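Side-chain contacts in oxalate--CoA ligase (Arabidopsis thaliana, PDB 5IE2), which is an AMP-binding enzyme of the ANL superfamily, with a large N-terminal part and a smaller C-terminal domain, and holds ATP in its nucleotide pocket: residues V70-A75 against L140-A145; Q343-L348 against G402-V407; N369-Y374 against A383-G388. All blocks are in the same frame, centred on the assembly; numbering follows the deposited sequence.

Interaction 1 of 3, residues V70-A75 against L140-A145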
ATOM      1  N   VAL A  70     -13.356   3.223  -8.424  1.00 14.87           N
ATOM      2  CA  VAL A  70     -13.607   4.018  -7.206  1.00 16.75           C
ATOM      3  C   VAL A  70     -15.095   4.011  -6.838  1.00 17.42           C
ATOM      4  O   VAL A  70     -15.488   3.745  -5.672  1.00 14.91           O
ATOM      5  CB  VAL A  70     -13.121   5.475  -7.361  1.00 15.93           C
ATOM      6  CG1 VAL A  70     -13.495   6.311  -6.117  1.00 14.14           C
ATOM      7  CG2 VAL A  70     -11.589   5.508  -7.569  1.00 16.52           C
ATOM      8  N   ILE A  71     -15.920   4.334  -7.844  1.00 15.84           N
ATOM      9  CA  ILE A  71     -17.348   4.400  -7.580  1.00 14.68           C
ATOM     10  C   ILE A  71     -17.866   3.054  -7.106  1.00 15.04           C
ATOM     11  O   ILE A  71     -18.631   2.994  -6.137  1.00 15.61           O
ATOM     12  CB  ILE A  71     -18.140   4.842  -8.829  1.00 15.78           C
ATOM     13  CG1 ILE A  71     -17.725   6.273  -9.208  1.00 16.01           C
ATOM     14  CG2 ILE A  71     -19.730   4.729  -8.522  1.00 16.12           C
ATOM     15  CD1 ILE A  71     -18.189   6.732 -10.620  1.00 15.73           C
ATOM     16  N   MET A  72     -17.501   1.969  -7.787  1.00 15.40           N
ATOM     17  CA  MET A  72     -18.068   0.664  -7.410  1.00 16.46           C
ATOM     18  C   MET A  72     -17.519   0.125  -6.086  1.00 16.07           C
ATOM     19  O   MET A  72     -18.241  -0.531  -5.326  1.00 15.93           O
ATOM     20  CB  MET A  72     -17.840  -0.375  -8.522  1.00 15.37           C
ATOM     21  CG  MET A  72     -18.722  -0.100  -9.826  1.00 15.85           C
ATOM     22  SD  MET A  72     -20.426   0.442  -9.448  1.00 20.25           S
ATOM     23  CE  MET A  72     -21.138  -1.027  -8.642  1.00 17.90           C
ATOM     24  N   PHE A  73     -16.254   0.417  -5.787  1.00 15.12           N
ATOM     25  CA  PHE A  73     -15.688   0.062  -4.469  1.00 14.72           C
ATOM     26  C   PHE A  73     -16.532   0.668  -3.340  1.00 14.79           C
ATOM     27  O   PHE A  73     -16.957  -0.044  -2.380  1.00 14.29           O
ATOM     28  CB  PHE A  73     -14.235   0.537  -4.360  1.00 15.93           C
ATOM     29  CG  PHE A  73     -13.605   0.243  -3.021  1.00 17.01           C
ATOM     30  CD1 PHE A  73     -13.034  -1.015  -2.793  1.00 20.64           C
ATOM     31  CD2 PHE A  73     -13.584   1.197  -2.031  1.00 17.71           C
ATOM     32  CE1 PHE A  73     -12.431  -1.308  -1.539  1.00 22.13           C
ATOM     33  CE2 PHE A  73     -12.993   0.926  -0.777  1.00 20.70           C
ATOM     34  CZ  PHE A  73     -12.433  -0.341  -0.545  1.00 22.68           C
ATOM     35  N   LEU A  74     -16.788   1.973  -3.473  1.00 13.24           N
ATOM     36  CA  LEU A  74     -17.542   2.646  -2.404  1.00 14.68           C
ATOM     37  C   LEU A  74     -19.027   2.272  -2.424  1.00 14.92           C
ATOM     38  O   LEU A  74     -19.672   2.311  -1.365  1.00 14.42           O
ATOM     39  CB  LEU A  74     -17.388   4.165  -2.533  1.00 13.20           C
ATOM     40  CG  LEU A  74     -15.937   4.579  -2.185  1.00 16.86           C
ATOM     41  CD1 LEU A  74     -15.664   6.055  -2.488  1.00 17.30           C
ATOM     42  CD2 LEU A  74     -15.588   4.277  -0.639  1.00 16.36           C
ATOM     43  N   ALA A  75     -19.576   1.949  -3.619  1.00 14.87           N
ATOM     44  CA  ALA A  75     -21.003   1.510  -3.709  1.00 15.32           C
ATOM     45  C   ALA A  75     -21.180   0.152  -3.042  1.00 16.10           C
ATOM     46  O   ALA A  75     -22.176  -0.091  -2.364  1.00 16.95           O
ATOM     47  CB  ALA A  75     -21.495   1.449  -5.170  1.00 14.20           C
ATOM     48  N   LEU A 140     -23.920   5.995 -13.277  1.00 19.37           N
ATOM     49  CA  LEU A 140     -23.043   4.921 -13.718  1.00 20.60           C
ATOM     50  C   LEU A 140     -23.902   3.791 -14.318  1.00 20.33           C
ATOM     51  O   LEU A 140     -24.950   3.413 -13.752  1.00 21.08           O
ATOM     52  CB  LEU A 140     -22.197   4.428 -12.533  1.00 21.01           C
ATOM     53  CG  LEU A 140     -21.180   3.344 -12.845  1.00 23.64           C
ATOM     54  CD1 LEU A 140     -19.885   3.571 -12.092  1.00 25.75           C
ATOM     55  CD2 LEU A 140     -21.842   2.015 -12.457  1.00 26.90           C
ATOM     56  N   VAL A 141     -23.472   3.254 -15.455  1.00 17.25           N
ATOM     57  CA  VAL A 141     -24.269   2.203 -16.107  1.00 19.36           C
ATOM     58  C   VAL A 141     -23.816   0.837 -15.689  1.00 20.18           C
ATOM     59  O   VAL A 141     -22.658   0.506 -15.949  1.00 20.32           O
ATOM     60  CB  VAL A 141     -24.133   2.248 -17.631  1.00 20.52           C
ATOM     61  CG1 VAL A 141     -24.973   1.124 -18.271  1.00 20.72           C
ATOM     62  CG2 VAL A 141     -24.517   3.660 -18.152  1.00 25.09           C
ATOM     63  N   LEU A 142     -24.719   0.061 -15.095  1.00 17.82           N
ATOM     64  CA  LEU A 142     -24.435  -1.326 -14.731  1.00 20.45           C
ATOM     65  C   LEU A 142     -25.170  -2.273 -15.654  1.00 22.00           C
ATOM     66  O   LEU A 142     -26.324  -2.018 -15.987  1.00 24.48           O
ATOM     67  CB  LEU A 142     -24.847  -1.605 -13.300  1.00 22.39           C
ATOM     68  CG  LEU A 142     -23.956  -0.911 -12.259  1.00 24.18           C
ATOM     69  CD1 LEU A 142     -24.711  -0.989 -10.918  1.00 26.65           C
ATOM     70  CD2 LEU A 142     -22.559  -1.606 -12.115  1.00 19.64           C
ATOM     71  N   SER A 143     -24.536  -3.378 -16.029  1.00 20.64           N
ATOM     72  CA  SER A 143     -25.131  -4.305 -16.997  1.00 25.66           C
ATOM     73  C   SER A 143     -26.104  -5.282 -16.335  1.00 32.28           C
ATOM     74  O   SER A 143     -26.140  -6.451 -16.661  1.00 39.42           O
ATOM     75  CB  SER A 143     -24.050  -5.081 -17.709  1.00 24.31           C
ATOM     76  OG  SER A 143     -23.410  -5.977 -16.801  1.00 23.69           O
ATOM     77  N   VAL A 144     -26.799  -4.851 -15.310  1.00 33.38           N
ATOM     78  CA  VAL A 144     -27.811  -5.701 -14.719  1.00 35.56           C
ATOM     79  C   VAL A 144     -29.167  -5.074 -15.050  1.00 37.59           C
ATOM     80  O   VAL A 144     -29.302  -3.855 -15.071  1.00 35.01           O
ATOM     81  CB  VAL A 144     -27.582  -5.882 -13.189  1.00 40.69           C
ATOM     82  CG1 VAL A 144     -27.750  -4.567 -12.449  1.00 38.25           C
ATOM     83  CG2 VAL A 144     -28.504  -6.956 -12.641  1.00 42.58           C
ATOM     84  N   ALA A 145     -30.150  -5.908 -15.367  1.00 41.83           N
ATOM     85  CA  ALA A 145     -31.478  -5.422 -15.757  1.00 48.36           C
ATOM     86  C   ALA A 145     -32.161  -4.622 -14.652  1.00 52.72           C
ATOM     87  O   ALA A 145     -31.958  -4.906 -13.479  1.00 52.15           O
ATOM     88  CB  ALA A 145     -32.367  -6.609 -16.154  1.00 49.39           C
TER
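Ile-71 and Met-72, neighbours on helix 67-78, lean on Leu-140, just before the edge strand 141-142 of a mixed five-stranded sheet, and on Leu-142 within it. The helix is the connection of a beta-alpha-beta crossover, linking the parallel neighbouring strands 58-61 and 82-85, whereas strand 141-142 forms the far border of the same sheet and runs antiparallel to strand 127-132. Ile-71 and Leu-140 meet tip to tip. The methyl CD1 of Leu-140 settles against the branched end of the isoleucine, 3.8 Å from Ile-71 CG2 and 3.9 Å from Ile-71 CD1, so both arms of the branch touch one methyl. Leu-140 reaches them with CG opposite its own backbone nitrogen (chi1 -177°), while its second methyl, CD2, turns to Met-72. There the two chains cross at a slant, and Met-72 SD lies 3.7 Å from Leu-140 CD2. The methionine does not leave the helix pointing at the edge strand; bends at chi2 (-40°) and chi3 bring its sulfur and terminal methyl round to it. Ala-131 of strand 127-132 is touched by Met-72, Leu-140 and Leu-142, and Leu-36 of helix 33-50 meets Ile-71, so this apolar cluster is buried between helices and sheet. No hydrogen bond joins the two segments, which meet through van der Waals contact of their side chains alone. Farther along the edge strand Leu-142 comes end-on to the methionine, its methyl CD2 lying 3.8 Å from Met-72 CE and 4.0 Å from Met-72 SD.

Interaction 2 of 3, residues Q343-L348 against G402-V407. With ATP (adenosine-5'-triphosphate), chain C.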
ATOM      1  N   GLN A 343      -2.846   4.443  17.515  1.00 16.67           N
ATOM      2  CA  GLN A 343      -2.860   3.076  17.992  1.00 16.10           C
ATOM      3  C   GLN A 343      -1.705   2.861  18.909  1.00 17.25           C
ATOM      4  O   GLN A 343      -0.751   3.641  18.913  1.00 17.56           O
ATOM      5  CB  GLN A 343      -2.802   2.081  16.845  1.00 16.80           C
ATOM      6  CG  GLN A 343      -1.513   2.267  15.976  1.00 16.87           C
ATOM      7  CD  GLN A 343      -1.730   1.749  14.547  1.00 16.90           C
ATOM      8  OE1 GLN A 343      -1.564   0.560  14.287  1.00 16.98           O
ATOM      9  NE2 GLN A 343      -2.128   2.643  13.632  1.00 15.10           N
ATOM     10  N   GLU A 344      -1.805   1.814  19.735  1.00 16.11           N
ATOM     11  CA  GLU A 344      -0.713   1.421  20.594  1.00 17.75           C
ATOM     12  C   GLU A 344       0.291   0.566  19.887  1.00 16.46           C
ATOM     13  O   GLU A 344      -0.053  -0.234  19.022  1.00 17.73           O
ATOM     14  CB  GLU A 344      -1.252   0.635  21.796  1.00 19.55           C
ATOM     15  CG  GLU A 344      -2.178   1.458  22.655  1.00 23.83           C
ATOM     16  CD  GLU A 344      -2.748   0.632  23.799  1.00 27.40           C
ATOM     17  OE1 GLU A 344      -2.020   0.465  24.779  1.00 29.48           O
ATOM     18  OE2 GLU A 344      -3.901   0.183  23.687  1.00 27.26           O
ATOM     19  N   MET A 345       1.530   0.706  20.305  1.00 16.99           N
ATOM     20  CA  MET A 345       2.592  -0.081  19.707  1.00 18.23           C
ATOM     21  C   MET A 345       3.630  -0.390  20.790  1.00 20.12           C
ATOM     22  O   MET A 345       3.962   0.470  21.625  1.00 21.68           O
ATOM     23  CB  MET A 345       3.233   0.697  18.558  1.00 19.57           C
ATOM     24  CG  MET A 345       4.273  -0.102  17.859  1.00 22.41           C
ATOM     25  SD  MET A 345       4.970   0.919  16.509  1.00 31.95           S
ATOM     26  CE  MET A 345       3.431   1.417  15.613  1.00 15.43           C
ATOM     27  N   ALA A 346       4.155  -1.607  20.792  1.00 18.89           N
ATOM     28  CA  ALA A 346       5.105  -1.996  21.822  1.00 20.11           C
ATOM     29  C   ALA A 346       6.130  -2.942  21.227  1.00 20.38           C
ATOM     30  O   ALA A 346       5.847  -3.588  20.243  1.00 23.34           O
ATOM     31  CB  ALA A 346       4.390  -2.649  22.927  1.00 21.35           C
ATOM     32  N   ILE A 347       7.314  -3.032  21.830  1.00 19.50           N
ATOM     33  CA  ILE A 347       8.366  -3.920  21.335  1.00 19.57           C
ATOM     34  C   ILE A 347       8.497  -5.040  22.361  1.00 21.35           C
ATOM     35  O   ILE A 347       8.775  -4.766  23.526  1.00 20.88           O
ATOM     36  CB  ILE A 347       9.715  -3.159  21.211  1.00 20.27           C
ATOM     37  CG1 ILE A 347       9.605  -1.952  20.284  1.00 19.94           C
ATOM     38  CG2 ILE A 347      10.847  -4.096  20.810  1.00 19.27           C
ATOM     39  CD1 ILE A 347       9.394  -2.369  18.799  1.00 19.35           C
ATOM     40  N   LEU A 348       8.260  -6.287  21.962  1.00 22.84           N
ATOM     41  CA  LEU A 348       8.218  -7.391  22.946  1.00 24.99           C
ATOM     42  C   LEU A 348       9.309  -8.429  22.695  1.00 25.72           C
ATOM     43  O   LEU A 348       9.561  -8.747  21.532  1.00 23.52           O
ATOM     44  CB  LEU A 348       6.874  -8.076  22.830  1.00 29.83           C
ATOM     45  CG  LEU A 348       5.688  -7.641  23.693  1.00 34.90           C
ATOM     46  CD1 LEU A 348       5.571  -6.155  23.934  1.00 35.60           C
ATOM     47  CD2 LEU A 348       4.453  -8.193  23.061  1.00 33.53           C
ATOM     48  N   GLY A 402      11.022   7.996  20.893  1.00 22.39           N
ATOM     49  CA  GLY A 402       9.836   7.226  20.568  1.00 20.87           C
ATOM     50  C   GLY A 402       9.676   6.972  19.077  1.00 20.19           C
ATOM     51  O   GLY A 402       8.583   6.605  18.612  1.00 21.58           O
ATOM     52  N   TYR A 403      10.755   7.168  18.312  1.00 18.43           N
ATOM     53  CA  TYR A 403      10.715   6.858  16.879  1.00 18.21           C
ATOM     54  C   TYR A 403      11.094   5.392  16.648  1.00 17.15           C
ATOM     55  O   TYR A 403      12.054   4.918  17.223  1.00 18.85           O
ATOM     56  CB  TYR A 403      11.693   7.751  16.083  1.00 19.48           C
ATOM     57  CG  TYR A 403      11.211   9.145  15.828  1.00 18.67           C
ATOM     58  CD1 TYR A 403      11.113   9.626  14.513  1.00 16.52           C
ATOM     59  CD2 TYR A 403      10.882   9.997  16.883  1.00 18.41           C
ATOM     60  CE1 TYR A 403      10.664  10.928  14.239  1.00 17.39           C
ATOM     61  CE2 TYR A 403      10.439  11.317  16.620  1.00 20.57           C
ATOM     62  CZ  TYR A 403      10.362  11.772  15.308  1.00 20.09           C
ATOM     63  OH  TYR A 403       9.907  13.066  15.046  1.00 19.85           O
ATOM     64  N   LEU A 404      10.352   4.696  15.786  1.00 18.57           N
ATOM     65  CA  LEU A 404      10.596   3.294  15.514  1.00 16.01           C
ATOM     66  C   LEU A 404      11.639   3.148  14.398  1.00 16.09           C
ATOM     67  O   LEU A 404      11.585   3.835  13.387  1.00 18.05           O
ATOM     68  CB  LEU A 404       9.272   2.592  15.142  1.00 17.80           C
ATOM     69  CG  LEU A 404       9.271   1.148  14.640  1.00 17.96           C
ATOM     70  CD1 LEU A 404       9.805   0.232  15.736  1.00 19.26           C
ATOM     71  CD2 LEU A 404       7.853   0.742  14.224  1.00 17.07           C
ATOM     72  N   HIS A 405      12.556   2.210  14.613  1.00 16.45           N
ATOM     73  CA  HIS A 405      13.548   1.818  13.637  1.00 19.97           C
ATOM     74  C   HIS A 405      13.385   0.348  13.350  1.00 21.44           C
ATOM     75  O   HIS A 405      13.533  -0.455  14.264  1.00 21.28           O
ATOM     76  CB  HIS A 405      14.974   2.057  14.159  1.00 22.26           C
ATOM     77  CG  HIS A 405      15.250   3.482  14.520  1.00 23.87           C
ATOM     78  ND1 HIS A 405      16.029   4.307  13.728  1.00 22.72           N
ATOM     79  CD2 HIS A 405      14.843   4.234  15.571  1.00 25.66           C
ATOM     80  CE1 HIS A 405      16.073   5.514  14.272  1.00 25.70           C
ATOM     81  NE2 HIS A 405      15.382   5.488  15.403  1.00 27.05           N
ATOM     82  N   LEU A 406      13.097  -0.008  12.102  1.00 20.42           N
ATOM     83  CA  LEU A 406      12.919  -1.427  11.746  1.00 20.70           C
ATOM     84  C   LEU A 406      14.225  -2.127  11.404  1.00 22.00           C
ATOM     85  O   LEU A 406      15.108  -1.575  10.737  1.00 23.93           O
ATOM     86  CB  LEU A 406      11.955  -1.541  10.572  1.00 18.02           C
ATOM     87  CG  LEU A 406      10.537  -1.111  10.931  1.00 20.44           C
ATOM     88  CD1 LEU A 406       9.772  -0.952   9.599  1.00 23.05           C
ATOM     89  CD2 LEU A 406       9.824  -2.063  11.870  1.00 20.97           C
ATOM     90  N   VAL A 407      14.364  -3.359  11.866  1.00 21.66           N
ATOM     91  CA  VAL A 407      15.560  -4.154  11.614  1.00 22.54           C
ATOM     92  C   VAL A 407      15.234  -5.137  10.500  1.00 24.17           C
ATOM     93  O   VAL A 407      16.074  -5.419   9.629  1.00 26.73           O
ATOM     94  CB  VAL A 407      16.023  -4.894  12.920  1.00 28.34           C
ATOM     95  CG1 VAL A 407      17.219  -5.767  12.671  1.00 31.41           C
ATOM     96  CG2 VAL A 407      16.339  -3.881  13.982  1.00 29.75           C
TER
HETATM   97  PG  ATP C 601       3.047 -11.451   3.696  0.84 33.82           P
HETATM   98  O1G ATP C 601       4.386 -12.023   4.161  0.78 36.87           O
HETATM   99  O2G ATP C 601       2.266 -12.394   2.851  0.82 33.98           O
HETATM  100  O3G ATP C 601       2.229 -10.926   4.874  0.91 32.63           O
HETATM  101  PB  ATP C 601       3.803  -8.701   3.254  0.82 25.58           P
HETATM  102  O1B ATP C 601       4.738  -8.042   2.263  1.00 24.38           O
HETATM  103  O2B ATP C 601       4.180  -8.836   4.686  0.74 24.29           O
HETATM  104  O3B ATP C 601       3.335 -10.178   2.716  1.00 32.72           O
HETATM  105  PA  ATP C 601       2.075  -6.305   3.273  1.00 23.36           P
HETATM  106  O1A ATP C 601       0.974  -6.184   4.318  1.00 23.00           O
HETATM  107  O2A ATP C 601       1.842  -5.811   1.899  1.00 23.78           O
HETATM  108  O3A ATP C 601       2.395  -7.879   3.123  1.00 30.58           O
HETATM  109  O5' ATP C 601       3.429  -5.713   3.892  1.00 19.43           O
HETATM  110  C5' ATP C 601       3.571  -5.266   5.263  1.00 18.85           C
HETATM  111  C4' ATP C 601       5.055  -5.454   5.623  1.00 19.89           C
HETATM  112  O4' ATP C 601       5.843  -4.514   4.867  1.00 19.06           O
HETATM  113  C3' ATP C 601       5.360  -5.053   7.033  1.00 19.46           C
HETATM  114  O3' ATP C 601       5.041  -6.126   7.917  1.00 20.78           O
HETATM  115  C2' ATP C 601       6.845  -4.765   6.992  1.00 20.24           C
HETATM  116  O2' ATP C 601       7.564  -6.007   6.933  1.00 22.70           O
HETATM  117  C1' ATP C 601       6.979  -4.149   5.629  1.00 17.88           C
HETATM  118  N9  ATP C 601       7.024  -2.668   5.673  1.00 16.30           N
HETATM  119  C8  ATP C 601       6.017  -1.797   5.532  1.00 16.32           C
HETATM  120  N7  ATP C 601       6.509  -0.522   5.613  1.00 15.32           N
HETATM  121  C5  ATP C 601       7.866  -0.628   5.787  1.00 16.70           C
HETATM  122  C6  ATP C 601       8.990   0.327   5.926  1.00 17.63           C
HETATM  123  N6  ATP C 601       8.758   1.678   5.838  1.00 16.26           N
HETATM  124  N1  ATP C 601      10.225  -0.205   6.076  1.00 19.81           N
HETATM  125  C2  ATP C 601      10.445  -1.540   6.110  1.00 21.74           C
HETATM  126  N3  ATP C 601       9.465  -2.474   5.998  1.00 19.96           N
HETATM  127  C4  ATP C 601       8.184  -2.039   5.828  1.00 16.67           C
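The amide nitrogen NE2 of Gln-343 is gripped by two backbone acceptors, Val-341 O and Leu-320 O, anchoring the start of a strand from which Met-345 and Ile-347 reach across to Leu-404. The contact itself is apolar. Leu-404 offers a different methyl to each partner: CD2 lies 3.7 Å from Met-345 SD, and CD1 lies 4.0 Å from Ile-347 CD1. The methionine is stretched as far as its sulfur, with chi1 at -177° and chi2 at 180°, then turns at chi3 (-53°), so that the sulfur rather than the terminal methyl makes the closest approach. Its chain and that of Leu-404 cross at about a right angle, while Ile-347 meets the leucine more obliquely. Phe-398, on strand 394-398, one of the two strands between, touches all three. Two residues on, Leu-406 belongs to the nucleotide pocket. Its methyl CD1 sits above the six-membered ring of adenine, toward its N1-C2 side, 3.6 Å from ATP C2 and equally far from ATP N1. Strand 404-409 thus has one leucine in the apolar interior and another against the base. Strands 344-348 and 404-409 are separated in the sheet by 361-366 and 394-398, yet their side chains meet, an arrangement characteristic of the strongly curled, distorted antiparallel beta barrel of ANL enzymes.

Interaction 3 of 3, residues N369-Y374 against A383-G388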
ATOM      1  N   ASN A 369      -7.906   0.113  14.006  1.00 15.72           N
ATOM      2  CA  ASN A 369      -7.556  -0.115  12.592  1.00 13.29           C
ATOM      3  C   ASN A 369      -7.153  -1.559  12.319  1.00 18.45           C
ATOM      4  O   ASN A 369      -6.971  -1.958  11.172  1.00 17.11           O
ATOM      5  CB  ASN A 369      -6.371   0.826  12.214  1.00 13.15           C
ATOM      6  CG  ASN A 369      -5.182   0.645  13.177  1.00 16.70           C
ATOM      7  OD1 ASN A 369      -5.292   0.902  14.396  1.00 16.99           O
ATOM      8  ND2 ASN A 369      -4.064   0.158  12.658  1.00 15.75           N
ATOM      9  N   VAL A 370      -6.918  -2.328  13.396  1.00 13.82           N
ATOM     10  CA  VAL A 370      -6.356  -3.666  13.225  1.00 14.06           C
ATOM     11  C   VAL A 370      -7.448  -4.694  12.946  1.00 16.03           C
ATOM     12  O   VAL A 370      -8.526  -4.658  13.564  1.00 16.36           O
ATOM     13  CB  VAL A 370      -5.545  -4.065  14.489  1.00 17.54           C
ATOM     14  CG1 VAL A 370      -4.898  -5.429  14.334  1.00 14.98           C
ATOM     15  CG2 VAL A 370      -4.482  -2.959  14.779  1.00 19.70           C
ATOM     16  N   THR A 371      -7.180  -5.596  12.013  1.00 16.31           N
ATOM     17  CA  THR A 371      -8.125  -6.674  11.729  1.00 18.73           C
ATOM     18  C   THR A 371      -8.498  -7.441  13.007  1.00 17.40           C
ATOM     19  O   THR A 371      -7.684  -7.576  13.925  1.00 16.97           O
ATOM     20  CB  THR A 371      -7.582  -7.660  10.671  1.00 17.58           C
ATOM     21  OG1 THR A 371      -8.585  -8.624  10.354  1.00 16.92           O
ATOM     22  CG2 THR A 371      -6.313  -8.405  11.131  1.00 20.02           C
ATOM     23  N   LYS A 372      -9.736  -7.939  13.050  1.00 15.92           N
ATOM     24  CA  LYS A 372     -10.140  -8.787  14.174  1.00 21.39           C
ATOM     25  C   LYS A 372      -9.512 -10.174  14.073  1.00 22.50           C
ATOM     26  O   LYS A 372      -9.429 -10.920  15.057  1.00 21.51           O
ATOM     27  CB  LYS A 372     -11.669  -8.936  14.193  1.00 22.65           C
ATOM     28  CG  LYS A 372     -12.355  -7.635  14.528  1.00 21.89           C
ATOM     29  CD  LYS A 372     -11.876  -7.211  15.956  1.00 33.14           C
ATOM     30  CE  LYS A 372     -12.637  -6.022  16.416  1.00 32.00           C
ATOM     31  NZ  LYS A 372     -12.274  -5.668  17.790  1.00 29.33           N
ATOM     32  N   GLY A 373      -9.102 -10.549  12.862  1.00 20.64           N
ATOM     33  CA  GLY A 373      -8.513 -11.860  12.696  1.00 23.51           C
ATOM     34  C   GLY A 373      -8.534 -12.364  11.251  1.00 22.45           C
ATOM     35  O   GLY A 373      -9.369 -11.969  10.444  1.00 21.43           O
ATOM     36  N   TYR A 374      -7.591 -13.234  10.938  1.00 22.02           N
ATOM     37  CA  TYR A 374      -7.546 -13.848   9.614  1.00 21.61           C
ATOM     38  C   TYR A 374      -8.764 -14.692   9.378  1.00 24.37           C
ATOM     39  O   TYR A 374      -9.308 -15.243  10.318  1.00 25.00           O
ATOM     40  CB  TYR A 374      -6.296 -14.717   9.461  1.00 21.88           C
ATOM     41  CG  TYR A 374      -4.997 -13.952   9.583  1.00 22.19           C
ATOM     42  CD1 TYR A 374      -4.584 -13.066   8.575  1.00 21.10           C
ATOM     43  CD2 TYR A 374      -4.161 -14.159  10.679  1.00 21.23           C
ATOM     44  CE1 TYR A 374      -3.364 -12.356   8.699  1.00 21.10           C
ATOM     45  CE2 TYR A 374      -2.942 -13.475  10.804  1.00 22.39           C
ATOM     46  CZ  TYR A 374      -2.563 -12.586   9.815  1.00 20.80           C
ATOM     47  OH  TYR A 374      -1.384 -11.916   9.965  1.00 21.03           O
ATOM     48  N   ALA A 383      -1.845 -17.697  17.189  1.00 29.91           N
ATOM     49  CA  ALA A 383      -0.456 -17.294  17.214  1.00 31.73           C
ATOM     50  C   ALA A 383      -0.224 -15.778  17.196  1.00 31.99           C
ATOM     51  O   ALA A 383       0.752 -15.280  17.781  1.00 33.85           O
ATOM     52  CB  ALA A 383       0.272 -17.920  16.049  1.00 31.93           C
ATOM     53  N   GLY A 384      -1.090 -15.046  16.502  1.00 27.65           N
ATOM     54  CA  GLY A 384      -0.810 -13.658  16.147  1.00 27.45           C
ATOM     55  C   GLY A 384      -1.398 -12.624  17.107  1.00 26.13           C
ATOM     56  O   GLY A 384      -0.900 -11.494  17.164  1.00 25.74           O
ATOM     57  N   PHE A 385      -2.414 -13.026  17.901  1.00 21.77           N
ATOM     58  CA  PHE A 385      -3.149 -12.095  18.745  1.00 21.60           C
ATOM     59  C   PHE A 385      -3.082 -12.476  20.226  1.00 26.30           C
ATOM     60  O   PHE A 385      -3.208 -13.651  20.586  1.00 27.08           O
ATOM     61  CB  PHE A 385      -4.620 -12.037  18.307  1.00 22.69           C
ATOM     62  CG  PHE A 385      -4.816 -11.493  16.932  1.00 24.57           C
ATOM     63  CD1 PHE A 385      -5.168 -10.153  16.743  1.00 25.83           C
ATOM     64  CD2 PHE A 385      -4.652 -12.307  15.829  1.00 26.15           C
ATOM     65  CE1 PHE A 385      -5.367  -9.670  15.503  1.00 25.25           C
ATOM     66  CE2 PHE A 385      -4.811 -11.792  14.558  1.00 28.62           C
ATOM     67  CZ  PHE A 385      -5.184 -10.468  14.413  1.00 27.44           C
ATOM     68  N   GLU A 386      -2.878 -11.488  21.082  1.00 23.99           N
ATOM     69  CA  GLU A 386      -2.951 -11.754  22.515  1.00 28.41           C
ATOM     70  C   GLU A 386      -3.449 -10.502  23.250  1.00 25.01           C
ATOM     71  O   GLU A 386      -2.809  -9.453  23.167  1.00 22.42           O
ATOM     72  CB  GLU A 386      -1.585 -12.183  23.056  1.00 35.71           C
ATOM     73  CG  GLU A 386      -1.639 -12.404  24.549  1.00 46.40           C
ATOM     74  CD  GLU A 386      -0.318 -12.825  25.165  1.00 57.10           C
ATOM     75  OE1 GLU A 386       0.720 -12.796  24.462  1.00 61.78           O
ATOM     76  OE2 GLU A 386      -0.337 -13.191  26.366  1.00 62.16           O
ATOM     77  N   PHE A 387      -4.562 -10.641  23.988  1.00 24.01           N
ATOM     78  CA  PHE A 387      -5.150  -9.523  24.738  1.00 20.21           C
ATOM     79  C   PHE A 387      -5.311  -8.270  23.861  1.00 19.05           C
ATOM     80  O   PHE A 387      -5.008  -7.146  24.322  1.00 20.70           O
ATOM     81  CB  PHE A 387      -4.316  -9.184  25.963  1.00 20.73           C
ATOM     82  CG  PHE A 387      -5.099  -8.450  27.049  1.00 22.73           C
ATOM     83  CD1 PHE A 387      -6.225  -9.037  27.621  1.00 21.23           C
ATOM     84  CD2 PHE A 387      -4.694  -7.166  27.491  1.00 23.66           C
ATOM     85  CE1 PHE A 387      -6.952  -8.363  28.630  1.00 23.91           C
ATOM     86  CE2 PHE A 387      -5.428  -6.484  28.511  1.00 25.74           C
ATOM     87  CZ  PHE A 387      -6.549  -7.092  29.082  1.00 25.39           C
ATOM     88  N   GLY A 388      -5.779  -8.468  22.629  1.00 18.12           N
ATOM     89  CA  GLY A 388      -6.042  -7.350  21.716  1.00 20.15           C
ATOM     90  C   GLY A 388      -4.845  -6.957  20.859  1.00 22.21           C
ATOM     91  O   GLY A 388      -4.986  -6.231  19.869  1.00 22.20           O
TER
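Phe-385, the first residue to depart from helical geometry after helix 378-384, sets its ring against residues 370-373 of a loop that makes an ST turn at Thr-371. In that turn the backbone N of Gly-373 donates to Thr-371 OG1 over 3.2 Å, with an N-H...O angle of 158°. The same hydroxyl is also hydrogen-bonded to Pro-181 O, so two partners fix its rotation. At chi1 -175° the threonine oxygen lies opposite its own backbone N, which leaves CG2 in the crowded position between N and the carbonyl carbon; this methyl approaches the phenylalanine, 4.0 Å from Phe-385 CZ, the two side chains crossing nearly at a right angle. Phe-385 CG lies anti to its carbonyl carbon, beside the backbone N, and the ring is directed at the loop. Thr-371 O comes obliquely to the ring, 3.5 Å from Phe-385 CE1. Lys-372 O stands over one face, 4.2 Å above the ring plane and displaced toward the rim, and Gly-373 CA lies 4.0 Å from Phe-385 CZ. The ring therefore packs largely on loop backbone. Phe-390 of strand 389-392 meets it too, with the ring planes about 40° apart. A looser apolar contact completes the set, Val-370 CG1 lying 4.4 Å from Phe-385 CE1.

How the interactions relate
Interaction 1 comes first along the chain, joining a helix to the edge of a five-stranded mixed sheet. It stands apart from the others: its centre is about 41 Å from that of interaction 2, across the centre of the chain, and about 33 Å from that of interaction 3. The later two are neighbours, with centres about 17 Å apart. Both reach the curled antiparallel sheet, and the segments of interaction 3 fall between 343-348 and 402-407 in sequence. They touch through Gln-343 OE1 and Asn-369 ND2, 3.0 Å apart, probably a hydrogen bond. Interaction 2 thus lies within the barrel-like sheet beside ATP and interaction 3 at its border, while interaction 1 belongs to a separate helix-and-sheet layer.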